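Local coordinates for glycerate dehydrogenase related protein (PDB 3GVX), which probably reduces glyoxylate or hydroxypyruvate with a nicotinamide cofactor, as a member of the D-isomer specific 2-hydroxyacid dehydrogenase family, at residues S84-A89 and G134-H139. Numbering follows the deposited sequence.
With K (potassium ion), chain D.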
loop_
_atom_site.group_PDB
_atom_site.type_symbol
_atom_site.label_atom_id
_atom_site.label_comp_id
_atom_site.label_asym_id
_atom_site.label_seq_id
_atom_site.Cartn_x
_atom_site.Cartn_y
_atom_site.Cartn_z
ATOM N N SER B 84 -11.583 0.725 -3.095
ATOM C CA SER B 84 -10.966 1.287 -4.281
ATOM C C SER B 84 -10.346 2.632 -3.994
ATOM O O SER B 84 -9.235 2.889 -4.408
ATOM C CB SER B 84 -12.000 1.423 -5.388
ATOM O OG SER B 84 -11.425 1.932 -6.569
ATOM N N VAL B 85 -11.062 3.496 -3.284
ATOM C CA VAL B 85 -10.534 4.823 -2.987
ATOM C C VAL B 85 -9.307 4.798 -2.068
ATOM O O VAL B 85 -8.369 5.571 -2.266
ATOM C CB VAL B 85 -11.617 5.765 -2.367
ATOM C CG1 VAL B 85 -10.984 7.098 -1.983
ATOM C CG2 VAL B 85 -12.756 5.979 -3.357
ATOM N N ALA B 86 -9.313 3.915 -1.070
ATOM C CA ALA B 86 -8.184 3.807 -0.159
ATOM C C ALA B 86 -6.946 3.344 -0.931
ATOM O O ALA B 86 -5.843 3.825 -0.684
ATOM C CB ALA B 86 -8.501 2.842 0.977
ATOM N N GLU B 87 -7.147 2.423 -1.874
ATOM C CA GLU B 87 -6.049 1.914 -2.701
ATOM C C GLU B 87 -5.480 2.999 -3.597
ATOM O O GLU B 87 -4.279 3.057 -3.830
ATOM C CB GLU B 87 -6.502 0.753 -3.581
ATOM C CG GLU B 87 -6.607 -0.588 -2.905
ATOM C CD GLU B 87 -6.911 -1.702 -3.906
ATOM O OE1 GLU B 87 -6.594 -1.535 -5.098
ATOM O OE2 GLU B 87 -7.463 -2.746 -3.519
ATOM N N HIS B 88 -6.354 3.863 -4.096
ATOM C CA HIS B 88 -5.898 4.936 -4.964
ATOM C C HIS B 88 -5.131 5.973 -4.170
ATOM O O HIS B 88 -4.197 6.581 -4.681
ATOM C CB HIS B 88 -7.061 5.632 -5.671
ATOM C CG HIS B 88 -6.618 6.562 -6.747
ATOM N ND1 HIS B 88 -6.338 6.139 -8.023
ATOM C CD2 HIS B 88 -6.329 7.887 -6.722
ATOM C CE1 HIS B 88 -5.895 7.155 -8.740
ATOM N NE2 HIS B 88 -5.880 8.227 -7.971
ATOM N N ALA B 89 -5.534 6.173 -2.918
ATOM C CA ALA B 89 -4.875 7.130 -2.046
ATOM C C ALA B 89 -3.468 6.655 -1.700
ATOM O O ALA B 89 -2.524 7.436 -1.685
ATOM C CB ALA B 89 -5.703 7.356 -0.780
ATOM N N GLY B 134 -12.097 6.832 5.172
ATOM C CA GLY B 134 -11.140 7.033 6.236
ATOM C C GLY B 134 -10.866 5.769 7.023
ATOM O O GLY B 134 -9.740 5.549 7.465
ATOM N N ARG B 135 -11.883 4.931 7.199
ATOM C CA ARG B 135 -11.710 3.686 7.936
ATOM C C ARG B 135 -10.869 2.691 7.169
ATOM O O ARG B 135 -10.014 2.033 7.734
ATOM C CB ARG B 135 -13.071 3.085 8.293
ATOM C CG ARG B 135 -13.821 3.929 9.317
ATOM C CD ARG B 135 -15.301 3.598 9.449
ATOM N NE ARG B 135 -15.973 4.678 10.168
ATOM C CZ ARG B 135 -16.191 4.713 11.477
ATOM N NH1 ARG B 135 -15.812 3.711 12.247
ATOM N NH2 ARG B 135 -16.755 5.784 12.017
ATOM N N ARG B 136 -11.121 2.603 5.874
ATOM C CA ARG B 136 -10.386 1.706 5.004
ATOM C C ARG B 136 -8.943 2.176 4.855
ATOM O O ARG B 136 -8.030 1.377 4.821
ATOM C CB ARG B 136 -11.061 1.629 3.638
ATOM C CG ARG B 136 -10.433 0.628 2.703
ATOM C CD ARG B 136 -10.414 -0.780 3.283
ATOM N NE ARG B 136 -9.736 -1.701 2.376
ATOM C CZ ARG B 136 -9.600 -3.010 2.552
ATOM N NH1 ARG B 136 -10.101 -3.597 3.626
ATOM N NH2 ARG B 136 -8.960 -3.724 1.633
ATOM N N VAL B 137 -8.765 3.487 4.762
ATOM C CA VAL B 137 -7.449 4.099 4.639
ATOM C C VAL B 137 -6.640 3.777 5.885
ATOM O O VAL B 137 -5.474 3.397 5.789
ATOM C CB VAL B 137 -7.557 5.659 4.434
ATOM C CG1 VAL B 137 -6.259 6.350 4.854
ATOM C CG2 VAL B 137 -7.883 5.973 2.966
ATOM N N ALA B 138 -7.284 3.906 7.046
ATOM C CA ALA B 138 -6.661 3.624 8.336
ATOM C C ALA B 138 -6.292 2.148 8.529
ATOM O O ALA B 138 -5.336 1.832 9.229
ATOM C CB ALA B 138 -7.572 4.095 9.468
ATOM N N HIS B 139 -7.051 1.257 7.897
ATOM C CA HIS B 139 -6.783 -0.182 7.974
ATOM C C HIS B 139 -5.485 -0.447 7.224
ATOM O O HIS B 139 -4.634 -1.183 7.698
ATOM C CB HIS B 139 -7.959 -0.979 7.377
ATOM C CG HIS B 139 -7.586 -2.311 6.807
ATOM N ND1 HIS B 139 -7.517 -3.464 7.558
ATOM C CD2 HIS B 139 -7.295 -2.677 5.536
ATOM C CE1 HIS B 139 -7.202 -4.480 6.774
ATOM N NE2 HIS B 139 -7.061 -4.030 5.542
HETATM K K K D . -8.209 4.271 -8.568
HETATM O O HOH W 1 -7.515 -3.225 -0.849
HETATM O O HOH W 2 -8.108 2.337 -6.879
#
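Ala86 meets Arg136 and Val137 where the side chain between the two backbones is only the methyl of Ala86: the CA atoms of Ala86 and Val137 are 4.9 Å apart. The CB of Ala86 points at the second helix and touches two groups there, Arg136 CG at 3.4 Å and Val137 CG2 at 3.8 Å. Val137 CG2 also lies 3.8 Å from Ala86 CA, so this branch packs on the backbone as well as on the methyl. CG1 of Val137 takes the position anti to the backbone N (chi1 157°), leaving CG2 beside that N to make the contact. Arg136 meets Ala86 through CB and CG alone; a bend at chi2 (57°) then carries the guanidinium toward Glu87. Their charged atoms, OE2 and NH2, stay 5.5 Å apart, and water 1 bridges them, donating to Glu87 OE2 (2.7 Å) and accepting from Arg136 NH2 (2.9 Å) in the guanidinium plane. His139 CD2 lies 3.5 Å above one face of the guanidinium, offset toward its rim. Glu87 OE1 also forms a salt bridge with Lys98 of the second subunit, while His88 binds a potassium ion through ND1. Helix 132-143, which includes Gly134, last glycine of a probable Rossmann-type GxGxxG motif, thus packs against helix 79-97, with Val137 resting on Leu125 and Ile127 of strand 124-128 and, like Ala89, on Leu178 of strand 176-179.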